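Local coordinates for protein 2-hydroxyisobutyryl-CoA mutase large subunit (Aquincola tertiaricarbonis, PDB 4R3U) that catalyses, together with its small cobalamin-binding subunit, the interconversion of 2-hydroxyisobutyryl-CoA and (S)-3-hydroxybutyryl-CoA, at residues Met98-Gly103 / Arg398-Ile403; Asn379-Ala384 / Glu390-Met395; Gln522-Gln527 / Thr543-Lys548. One frame throughout, in Å; residues are numbered along the deposited sequence.

Contact 1 of 3, residues Met98-Gly103 / Arg398-Ile403; sequences MRQIAG and RTQQII. With 5AD (5'-deoxyadenosine), chain G.
Met98 and Gln400 lie side by side and run in opposite directions, the thioether reaching from strand 97-102 to helix 390-405 while the amide reaches back. Met98 CG is turned beside its backbone N (chi1 -55°), and beyond it the chain is fully extended, which carries sulfur and methyl straight on to the helix surface. SD settles 3.8 Å from Gln401 CG and equally far from Gln400 CB, and CE comes within 4.0 Å of Gln400 O. Gln400, also extended beyond CG, lays its amide along the base of the methionine, with OE1 3.4 Å from Met98 CG. An unbranched, flexible thioether suits this place, since it can follow the aliphatic stems of two glutamines.

Gln100, bent at chi2, approaches Gln400 amide to amide, the two planes turned 61° apart. Its OE1 lies 3.0 Å from Gln400 NE2, but the angle is too poor for a hydrogen bond. Each amide is fixed from outside the pair: Gln400 OE1 by Trp96 NE1, Gln400 NE2 by Thr378 OG1, and Gln100 NE2 by Thr378 O. Within the helix, Arg398 NH1 donates to an in-plane lone pair of Gln401 OE1 at 2.8 Å, while Gln401 NE2 bonds to Gln120 O, so both ends of that amide are held and the CG meeting Met98 SD stays in place.

In this TIM barrel, strand 97-102 borders strand 375-377 in the parallel sheet, and helix 390-405 lies against it from outside. Other residues of 98-103 meet ligands: Arg99, pointing away from the helix, hydrogen-bonds the bound acyl-CoA, and Ile101 CG2 lies 3.4 Å from N3 of the 5'-deoxyadenosine. Gln400 and Gln401 thus offer their stems to the methionine, while Trp96, Thr378, Arg398 and Gln120 satisfy their buried amides and probably fix how each is rotated.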
loop_
_atom_site.group_PDB
_atom_site.type_symbol
_atom_site.label_atom_id
_atom_site.label_comp_id
_atom_site.label_asym_id
_atom_site.label_seq_id
_atom_site.Cartn_x
_atom_site.Cartn_y
_atom_site.Cartn_z
ATOM N N MET A 98 -13.222 -6.081 -9.814
ATOM C CA MET A 98 -13.075 -5.987 -8.376
ATOM C C MET A 98 -14.148 -6.967 -7.916
ATOM O O MET A 98 -15.361 -6.684 -7.964
ATOM C CB MET A 98 -13.308 -4.552 -7.903
ATOM C CG MET A 98 -12.392 -3.582 -8.628
ATOM S SD MET A 98 -12.395 -1.937 -7.945
ATOM C CE MET A 98 -11.284 -1.128 -9.092
ATOM N N ARG A 99 -13.677 -8.200 -7.675
ATOM C CA ARG A 99 -14.501 -9.366 -7.385
ATOM C C ARG A 99 -14.127 -9.997 -6.023
ATOM O O ARG A 99 -13.191 -10.808 -5.916
ATOM C CB ARG A 99 -14.337 -10.353 -8.538
ATOM C CG ARG A 99 -15.260 -11.546 -8.465
ATOM C CD ARG A 99 -14.841 -12.653 -9.404
ATOM N NE ARG A 99 -14.692 -12.203 -10.790
ATOM C CZ ARG A 99 -15.698 -12.025 -11.637
ATOM N NH1 ARG A 99 -16.948 -12.235 -11.248
ATOM N NH2 ARG A 99 -15.462 -11.623 -12.873
ATOM N N GLN A 100 -14.895 -9.596 -4.983
ATOM C CA GLN A 100 -14.746 -10.015 -3.598
ATOM C C GLN A 100 -15.541 -11.273 -3.262
ATOM O O GLN A 100 -16.733 -11.366 -3.597
ATOM C CB GLN A 100 -15.156 -8.870 -2.652
ATOM C CG GLN A 100 -14.295 -7.629 -2.756
ATOM C CD GLN A 100 -12.852 -7.864 -2.422
ATOM O OE1 GLN A 100 -11.978 -7.767 -3.281
ATOM N NE2 GLN A 100 -12.565 -8.147 -1.164
ATOM N N ILE A 101 -14.896 -12.217 -2.546
ATOM C CA ILE A 101 -15.535 -13.467 -2.101
ATOM C C ILE A 101 -16.627 -13.130 -1.078
ATOM O O ILE A 101 -16.432 -12.281 -0.205
ATOM C CB ILE A 101 -14.520 -14.473 -1.468
ATOM C CG1 ILE A 101 -13.411 -14.937 -2.402
ATOM C CG2 ILE A 101 -15.226 -15.611 -0.830
ATOM C CD1 ILE A 101 -12.081 -15.109 -1.640
ATOM N N ALA A 102 -17.758 -13.820 -1.192
ATOM C CA ALA A 102 -18.911 -13.735 -0.298
ATOM C C ALA A 102 -19.442 -15.170 -0.128
ATOM O O ALA A 102 -19.563 -15.909 -1.116
ATOM C CB ALA A 102 -19.992 -12.832 -0.897
ATOM N N GLY A 103 -19.724 -15.555 1.116
ATOM C CA GLY A 103 -20.258 -16.877 1.384
ATOM C C GLY A 103 -20.429 -17.160 2.851
ATOM O O GLY A 103 -19.459 -17.146 3.603
ATOM N N ARG A 398 -11.962 -0.333 -1.304
ATOM C CA ARG A 398 -11.380 1.012 -1.336
ATOM C C ARG A 398 -9.913 0.965 -1.752
ATOM O O ARG A 398 -9.443 1.857 -2.473
ATOM C CB ARG A 398 -11.565 1.751 0.006
ATOM C CG ARG A 398 -13.009 2.060 0.407
ATOM C CD ARG A 398 -13.730 3.054 -0.486
ATOM N NE ARG A 398 -15.140 3.141 -0.118
ATOM C CZ ARG A 398 -16.129 2.492 -0.734
ATOM N NH1 ARG A 398 -15.876 1.707 -1.772
ATOM N NH2 ARG A 398 -17.379 2.627 -0.316
ATOM N N THR A 399 -9.211 -0.107 -1.328
ATOM C CA THR A 399 -7.816 -0.387 -1.659
ATOM C C THR A 399 -7.665 -0.468 -3.182
ATOM O O THR A 399 -6.812 0.224 -3.762
ATOM C CB THR A 399 -7.344 -1.693 -0.956
ATOM O OG1 THR A 399 -7.564 -1.575 0.459
ATOM C CG2 THR A 399 -5.883 -2.022 -1.230
ATOM N N GLN A 400 -8.522 -1.281 -3.826
ATOM C CA GLN A 400 -8.521 -1.496 -5.269
ATOM C C GLN A 400 -8.835 -0.190 -6.011
ATOM O O GLN A 400 -8.138 0.172 -6.954
ATOM C CB GLN A 400 -9.515 -2.629 -5.636
ATOM C CG GLN A 400 -9.011 -4.023 -5.263
ATOM C CD GLN A 400 -9.826 -5.142 -5.891
ATOM O OE1 GLN A 400 -9.881 -5.296 -7.121
ATOM N NE2 GLN A 400 -10.441 -5.989 -5.066
ATOM N N GLN A 401 -9.896 0.505 -5.566
ATOM C CA GLN A 401 -10.405 1.782 -6.109
ATOM C C GLN A 401 -9.385 2.916 -6.019
ATOM O O GLN A 401 -9.359 3.722 -6.918
ATOM C CB GLN A 401 -11.721 2.160 -5.438
ATOM C CG GLN A 401 -12.822 1.118 -5.716
ATOM C CD GLN A 401 -13.900 1.095 -4.656
ATOM O OE1 GLN A 401 -13.797 1.713 -3.581
ATOM N NE2 GLN A 401 -14.958 0.362 -4.928
ATOM N N ILE A 402 -8.522 2.947 -4.973
ATOM C CA ILE A 402 -7.440 3.915 -4.823
ATOM C C ILE A 402 -6.338 3.641 -5.858
ATOM O O ILE A 402 -5.831 4.582 -6.480
ATOM C CB ILE A 402 -6.934 3.983 -3.335
ATOM C CG1 ILE A 402 -7.855 4.939 -2.518
ATOM C CG2 ILE A 402 -5.457 4.443 -3.220
ATOM C CD1 ILE A 402 -7.947 4.674 -1.124
ATOM N N ILE A 403 -5.958 2.353 -6.033
ATOM C CA ILE A 403 -4.956 1.923 -7.002
ATOM C C ILE A 403 -5.449 2.250 -8.404
ATOM O O ILE A 403 -4.699 2.797 -9.214
ATOM C CB ILE A 403 -4.581 0.427 -6.805
ATOM C CG1 ILE A 403 -3.850 0.213 -5.483
ATOM C CG2 ILE A 403 -3.727 -0.123 -7.976
ATOM C CD1 ILE A 403 -3.747 -1.202 -5.089
HETATM N N1 5AD G . -16.313 -14.805 2.728
HETATM C C2 5AD G . -15.215 -14.061 2.300
HETATM N N3 5AD G . -13.951 -14.697 2.202
HETATM C C4 5AD G . -13.860 -16.024 2.438
HETATM N N9 5AD G . -12.829 -16.872 2.426
HETATM C C8 5AD G . -13.314 -18.097 2.650
HETATM N N7 5AD G . -14.612 -18.020 2.889
HETATM C C5 5AD G . -14.965 -16.738 2.740
HETATM C C6 5AD G . -16.156 -16.131 2.867
HETATM N N6 5AD G . -17.157 -16.915 3.231
HETATM C "C1'" 5AD G . -11.457 -16.705 1.917
HETATM C "C2'" 5AD G . -10.564 -15.810 2.704
HETATM C "C3'" 5AD G . -9.210 -16.462 2.484
HETATM C "C4'" 5AD G . -9.461 -17.694 1.614
HETATM C "C5'" 5AD G . -8.653 -18.873 2.144
HETATM O "O4'" 5AD G . -10.806 -17.985 1.892
HETATM O "O2'" 5AD G . -10.554 -14.514 2.090
HETATM O "O3'" 5AD G . -8.334 -15.523 1.831
#

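Contact 2 of 3, residues Asn379-Ala384 / Glu390-Met395; sequences NGYDEA and EDAMKM. With 5AD (5'-deoxyadenosine), chain G.
Gly380 and Ala392 bring the two backbones to a CA-to-CA distance of 4.7 Å, where a type I turn from Gly380 to Glu383 meets the first turns of helix 390-405. Glycine fits because a beta carbon there would crowd Ala392 CB, Met393 CE and Asp382 OD1; the bent Met393 chain brings CE to 3.5 Å from Gly380 N. A water bridges the backbones, accepting from Tyr381 N and donating to Ala392 O.

Tyr381 lays one ring face over Ala392, whose CA makes a CH-pi contact 4.1 Å from the ring centroid. Tyr381 CG sits in the crowded position between backbone N and carbonyl carbon (chi1 49°), which swings the ring across the helix, CE2 reaching Met395 CB at 4.1 Å and OH lying 3.6 Å from Asp391 CB. With an alanine here the ring is gone, and Ala392 CA and Met395 CB would probably be left without their partner, with a gap opened between turn and helix.

This is a beta-alpha loop of the TIM barrel, following strand 375-377 at the end of the sheet where the ligands bind. Asp382 OD1 lies 3.3 Å from Ala392 CB, as the short alanine allows, while OD2 accepts a hydrogen bond from Thr389 N. Glu383 OE2 accepts a hydrogen bond from O2' of the 5'-deoxyadenosine at 3.1 Å and a weak one from O3', and its backbone O hydrogen-bonds the cobalamin.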
loop_
_atom_site.group_PDB
_atom_site.type_symbol
_atom_site.label_atom_id
_atom_site.label_comp_id
_atom_site.label_asym_id
_atom_site.label_seq_id
_atom_site.Cartn_x
_atom_site.Cartn_y
_atom_site.Cartn_z
ATOM N N ASN A 379 -7.854 -9.246 0.290
ATOM C CA ASN A 379 -8.294 -9.811 1.559
ATOM C C ASN A 379 -8.676 -8.734 2.558
ATOM O O ASN A 379 -8.285 -7.578 2.369
ATOM C CB ASN A 379 -7.236 -10.750 2.148
ATOM C CG ASN A 379 -6.867 -11.878 1.248
ATOM O OD1 ASN A 379 -7.702 -12.429 0.529
ATOM N ND2 ASN A 379 -5.583 -12.211 1.236
ATOM N N GLY A 380 -9.463 -9.121 3.573
ATOM C CA GLY A 380 -9.884 -8.262 4.666
ATOM C C GLY A 380 -8.792 -8.246 5.729
ATOM O O GLY A 380 -8.010 -9.208 5.835
ATOM N N TYR A 381 -8.738 -7.140 6.544
ATOM C CA TYR A 381 -7.768 -6.996 7.619
ATOM C C TYR A 381 -8.000 -8.036 8.717
ATOM O O TYR A 381 -7.082 -8.327 9.490
ATOM C CB TYR A 381 -7.729 -5.557 8.176
ATOM C CG TYR A 381 -9.094 -4.986 8.504
ATOM C CD1 TYR A 381 -9.856 -5.494 9.564
ATOM C CD2 TYR A 381 -9.604 -3.902 7.799
ATOM C CE1 TYR A 381 -11.106 -4.951 9.885
ATOM C CE2 TYR A 381 -10.854 -3.353 8.112
ATOM C CZ TYR A 381 -11.598 -3.874 9.156
ATOM O OH TYR A 381 -12.821 -3.308 9.463
ATOM N N ASP A 382 -9.204 -8.641 8.738
ATOM C CA ASP A 382 -9.642 -9.665 9.686
ATOM C C ASP A 382 -9.384 -11.123 9.208
ATOM O O ASP A 382 -9.921 -12.074 9.791
ATOM C CB ASP A 382 -11.120 -9.435 10.083
ATOM C CG ASP A 382 -12.208 -9.361 8.996
ATOM O OD1 ASP A 382 -11.878 -9.517 7.794
ATOM O OD2 ASP A 382 -13.390 -9.159 9.356
ATOM N N GLU A 383 -8.516 -11.291 8.198
ATOM C CA GLU A 383 -8.175 -12.582 7.599
ATOM C C GLU A 383 -7.801 -13.690 8.591
ATOM O O GLU A 383 -8.276 -14.811 8.457
ATOM C CB GLU A 383 -7.082 -12.395 6.525
ATOM C CG GLU A 383 -6.714 -13.652 5.749
ATOM C CD GLU A 383 -7.747 -14.292 4.844
ATOM O OE1 GLU A 383 -7.661 -15.528 4.685
ATOM O OE2 GLU A 383 -8.591 -13.579 4.254
ATOM N N ALA A 384 -6.965 -13.381 9.596
ATOM C CA ALA A 384 -6.513 -14.394 10.544
ATOM C C ALA A 384 -7.516 -14.741 11.665
ATOM O O ALA A 384 -7.280 -15.672 12.437
ATOM C CB ALA A 384 -5.158 -14.012 11.101
ATOM N N GLU A 390 -18.507 -6.676 6.705
ATOM C CA GLU A 390 -18.815 -5.708 5.672
ATOM C C GLU A 390 -17.727 -4.640 5.611
ATOM O O GLU A 390 -17.193 -4.415 4.537
ATOM C CB GLU A 390 -20.176 -5.091 5.944
ATOM C CG GLU A 390 -21.310 -6.051 5.664
ATOM C CD GLU A 390 -22.685 -5.432 5.757
ATOM O OE1 GLU A 390 -22.839 -4.453 6.520
ATOM O OE2 GLU A 390 -23.610 -5.931 5.076
ATOM N N ASP A 391 -17.329 -4.066 6.759
ATOM C CA ASP A 391 -16.281 -3.028 6.845
ATOM C C ASP A 391 -14.935 -3.469 6.285
ATOM O O ASP A 391 -14.281 -2.694 5.614
ATOM C CB ASP A 391 -16.102 -2.518 8.289
ATOM C CG ASP A 391 -17.194 -1.627 8.850
ATOM O OD1 ASP A 391 -17.948 -1.020 8.044
ATOM O OD2 ASP A 391 -17.255 -1.476 10.101
ATOM N N ALA A 392 -14.531 -4.707 6.573
ATOM C CA ALA A 392 -13.294 -5.320 6.115
ATOM C C ALA A 392 -13.317 -5.453 4.581
ATOM O O ALA A 392 -12.340 -5.087 3.925
ATOM C CB ALA A 392 -13.119 -6.676 6.771
ATOM N N MET A 393 -14.444 -5.911 4.011
ATOM C CA MET A 393 -14.626 -6.013 2.567
ATOM C C MET A 393 -14.669 -4.673 1.906
ATOM O O MET A 393 -14.045 -4.495 0.862
ATOM C CB MET A 393 -15.829 -6.893 2.194
ATOM C CG MET A 393 -15.581 -8.390 2.417
ATOM S SD MET A 393 -14.263 -9.129 1.381
ATOM C CE MET A 393 -12.800 -8.940 2.434
ATOM N N LYS A 394 -15.329 -3.695 2.541
ATOM C CA LYS A 394 -15.415 -2.296 2.082
ATOM C C LYS A 394 -13.995 -1.723 1.949
ATOM O O LYS A 394 -13.667 -1.165 0.905
ATOM C CB LYS A 394 -16.236 -1.484 3.070
ATOM C CG LYS A 394 -17.023 -0.341 2.433
ATOM C CD LYS A 394 -17.250 0.867 3.348
ATOM C CE LYS A 394 -17.764 0.626 4.737
ATOM N NZ LYS A 394 -17.937 1.906 5.476
ATOM N N MET A 395 -13.117 -1.952 2.968
ATOM C CA MET A 395 -11.723 -1.484 2.977
ATOM C C MET A 395 -10.918 -2.137 1.847
ATOM O O MET A 395 -10.113 -1.448 1.184
ATOM C CB MET A 395 -11.088 -1.706 4.339
ATOM C CG MET A 395 -9.595 -1.288 4.430
ATOM S SD MET A 395 -9.273 0.466 4.132
ATOM C CE MET A 395 -10.190 1.234 5.500
HETATM N N1 5AD G . -16.313 -14.805 2.728
HETATM C C2 5AD G . -15.215 -14.061 2.300
HETATM N N3 5AD G . -13.951 -14.697 2.202
HETATM C C4 5AD G . -13.860 -16.024 2.438
HETATM N N9 5AD G . -12.829 -16.872 2.426
HETATM C C8 5AD G . -13.314 -18.097 2.650
HETATM N N7 5AD G . -14.612 -18.020 2.889
HETATM C C5 5AD G . -14.965 -16.738 2.740
HETATM C C6 5AD G . -16.156 -16.131 2.867
HETATM N N6 5AD G . -17.157 -16.915 3.231
HETATM C "C1'" 5AD G . -11.457 -16.705 1.917
HETATM C "C2'" 5AD G . -10.564 -15.810 2.704
HETATM C "C3'" 5AD G . -9.210 -16.462 2.484
HETATM C "C4'" 5AD G . -9.461 -17.694 1.614
HETATM C "C5'" 5AD G . -8.653 -18.873 2.144
HETATM O "O4'" 5AD G . -10.806 -17.985 1.892
HETATM O "O2'" 5AD G . -10.554 -14.514 2.090
HETATM O "O3'" 5AD G . -8.334 -15.523 1.831
HETATM O O HOH W 1 -9.847 -4.867 4.871
#

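Contact 3 of 3, residues Gln522-Gln527 / Thr543-Lys548; sequences QAMLDQ and TIELVK
Leu546 reaches into the angle between Met524 and Leu525, and one methyl does most of the touching: its CD2 lies 3.5 Å from Met524 CB and 3.8 Å from Leu525 CD2. The two leucine side chains cross at about a right angle, methyl against methyl, and Leu546 CD1 stands a little farther off, 4.1 Å from Leu525 CD2. Branched leucine is well chosen here, because one methyl can sit between two neighbours while the other also reaches Leu525.

Met524 works along the other flank. With CG beside the backbone N (chi1 -84°) and the chain extended beyond it, the thioether passes over the backbone of Glu545, SD 4.0 Å from Glu545 O, and ends with CE 3.8 Å from Glu545 CB. The Glu545 side chain gives its CB to this contact; bent at chi2, it takes its carboxylate away to a long salt bridge with Lys548.

The helices carrying these residues, 518-532 and 540-549, form an antiparallel hairpin, the segment axes 10.0 Å apart at closest approach with 161° between their directions. Along the same seam Leu528 packs against Leu546 and Thr543, and Ala549 against Met524. A third helix, 553-564, touches both members: Leu525 meets Lys559 and Asp555, while Thr543 and Val547 meet Ile556, and Asp526 forms a salt bridge with Lys559. The far side of helix 540-549 rests on helix 183-196 through Ile544 and Lys548, the lysine also pairing with Glu195.

No hydrogen bond joins the two segments, so the seam is held by dispersion and by the burial of methyl and methylene groups. The salt bridges of Lys548 with Glu195 and Asp526 with Lys559 run from these helices to neighbouring ones, and none links the two segments.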
loop_
_atom_site.group_PDB
_atom_site.type_symbol
_atom_site.label_atom_id
_atom_site.label_comp_id
_atom_site.label_asym_id
_atom_site.label_seq_id
_atom_site.Cartn_x
_atom_site.Cartn_y
_atom_site.Cartn_z
ATOM N N GLN A 522 -35.413 -40.517 -9.652
ATOM C CA GLN A 522 -34.708 -41.793 -9.456
ATOM C C GLN A 522 -34.298 -42.457 -10.756
ATOM O O GLN A 522 -33.177 -42.965 -10.849
ATOM C CB GLN A 522 -35.488 -42.751 -8.546
ATOM C CG GLN A 522 -35.549 -42.290 -7.080
ATOM C CD GLN A 522 -34.210 -41.988 -6.477
ATOM O OE1 GLN A 522 -33.232 -42.745 -6.611
ATOM N NE2 GLN A 522 -34.138 -40.859 -5.809
ATOM N N ALA A 523 -35.187 -42.399 -11.768
ATOM C CA ALA A 523 -34.963 -42.927 -13.122
ATOM C C ALA A 523 -33.828 -42.156 -13.821
ATOM O O ALA A 523 -32.967 -42.768 -14.458
ATOM C CB ALA A 523 -36.240 -42.818 -13.934
ATOM N N MET A 524 -33.811 -40.809 -13.661
ATOM C CA MET A 524 -32.807 -39.929 -14.236
ATOM C C MET A 524 -31.435 -40.184 -13.589
ATOM O O MET A 524 -30.417 -40.010 -14.260
ATOM C CB MET A 524 -33.214 -38.468 -14.050
ATOM C CG MET A 524 -34.152 -37.929 -15.100
ATOM S SD MET A 524 -34.508 -36.166 -14.808
ATOM C CE MET A 524 -35.352 -35.766 -16.312
ATOM N N LEU A 525 -31.405 -40.592 -12.295
ATOM C CA LEU A 525 -30.166 -40.936 -11.600
ATOM C C LEU A 525 -29.596 -42.240 -12.186
ATOM O O LEU A 525 -28.385 -42.358 -12.366
ATOM C CB LEU A 525 -30.391 -41.068 -10.071
ATOM C CG LEU A 525 -30.544 -39.756 -9.286
ATOM C CD1 LEU A 525 -30.948 -40.023 -7.870
ATOM C CD2 LEU A 525 -29.275 -38.887 -9.342
ATOM N N ASP A 526 -30.481 -43.195 -12.526
ATOM C CA ASP A 526 -30.097 -44.460 -13.145
ATOM C C ASP A 526 -29.568 -44.195 -14.559
ATOM O O ASP A 526 -28.684 -44.916 -15.027
ATOM C CB ASP A 526 -31.281 -45.437 -13.202
ATOM C CG ASP A 526 -31.781 -46.009 -11.887
ATOM O OD1 ASP A 526 -31.065 -45.883 -10.869
ATOM O OD2 ASP A 526 -32.868 -46.642 -11.891
ATOM N N GLN A 527 -30.111 -43.161 -15.238
ATOM C CA GLN A 527 -29.646 -42.764 -16.564
ATOM C C GLN A 527 -28.253 -42.139 -16.409
ATOM O O GLN A 527 -27.386 -42.381 -17.240
ATOM C CB GLN A 527 -30.593 -41.754 -17.216
ATOM C CG GLN A 527 -31.898 -42.298 -17.751
ATOM C CD GLN A 527 -32.891 -41.175 -17.938
ATOM O OE1 GLN A 527 -33.959 -41.154 -17.321
ATOM N NE2 GLN A 527 -32.549 -40.186 -18.761
ATOM N N THR A 543 -27.341 -33.821 -15.861
ATOM C CA THR A 543 -27.211 -33.173 -14.551
ATOM C C THR A 543 -28.095 -31.894 -14.559
ATOM O O THR A 543 -28.714 -31.585 -13.533
ATOM C CB THR A 543 -25.748 -32.879 -14.185
ATOM O OG1 THR A 543 -24.935 -34.018 -14.439
ATOM C CG2 THR A 543 -25.579 -32.470 -12.724
ATOM N N ILE A 544 -28.188 -31.186 -15.724
ATOM C CA ILE A 544 -29.071 -30.017 -15.901
ATOM C C ILE A 544 -30.544 -30.465 -15.704
ATOM O O ILE A 544 -31.273 -29.818 -14.948
ATOM C CB ILE A 544 -28.832 -29.208 -17.231
ATOM C CG1 ILE A 544 -27.383 -28.677 -17.327
ATOM C CG2 ILE A 544 -29.810 -28.024 -17.352
ATOM C CD1 ILE A 544 -26.901 -28.368 -18.752
ATOM N N GLU A 545 -30.950 -31.607 -16.302
ATOM C CA GLU A 545 -32.309 -32.134 -16.142
ATOM C C GLU A 545 -32.613 -32.571 -14.708
ATOM O O GLU A 545 -33.698 -32.294 -14.182
ATOM C CB GLU A 545 -32.596 -33.246 -17.147
ATOM C CG GLU A 545 -32.869 -32.729 -18.555
ATOM C CD GLU A 545 -33.895 -31.611 -18.652
ATOM O OE1 GLU A 545 -35.050 -31.836 -18.224
ATOM O OE2 GLU A 545 -33.525 -30.492 -19.086
ATOM N N LEU A 546 -31.617 -33.171 -14.058
ATOM C CA LEU A 546 -31.701 -33.629 -12.678
ATOM C C LEU A 546 -31.968 -32.498 -11.683
ATOM O O LEU A 546 -32.966 -32.555 -10.961
ATOM C CB LEU A 546 -30.432 -34.400 -12.290
ATOM C CG LEU A 546 -30.416 -35.895 -12.640
ATOM C CD1 LEU A 546 -28.992 -36.424 -12.645
ATOM C CD2 LEU A 546 -31.307 -36.697 -11.686
ATOM N N VAL A 547 -31.083 -31.487 -11.635
ATOM C CA VAL A 547 -31.224 -30.290 -10.770
ATOM C C VAL A 547 -32.600 -29.586 -10.965
ATOM O O VAL A 547 -33.259 -29.236 -9.971
ATOM C CB VAL A 547 -30.010 -29.316 -10.825
ATOM C CG1 VAL A 547 -28.713 -30.042 -10.475
ATOM C CG2 VAL A 547 -29.889 -28.600 -12.167
ATOM N N LYS A 548 -33.059 -29.486 -12.249
ATOM C CA LYS A 548 -34.354 -28.931 -12.650
ATOM C C LYS A 548 -35.470 -29.744 -12.017
ATOM O O LYS A 548 -36.426 -29.165 -11.483
ATOM C CB LYS A 548 -34.520 -28.961 -14.183
ATOM C CG LYS A 548 -33.988 -27.731 -14.881
ATOM C CD LYS A 548 -33.864 -27.934 -16.370
ATOM C CE LYS A 548 -33.791 -26.619 -17.115
ATOM N NZ LYS A 548 -33.781 -26.824 -18.595
#

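Contacts 1 and 2 are neighbours, their centres 10 Å apart, and share helix 390-405: contact 2 uses its beginning and contact 1 its later turns. They meet where Met393 SD packs 3.2 Å from Gln100 NE2. Along the chain, 379-384 and 390-395 both fall between the two segments of contact 1, so one helix is bound to its own preceding loop and to a strand nearly 300 residues earlier, with both contacts touching the 5'-deoxyadenosine and the second subunit. Contact 3 follows in sequence, its centre about 38 and 40 Å from the others, and joins two C-terminal helices, away from the annotated sites; no other protein chain touches its two segments.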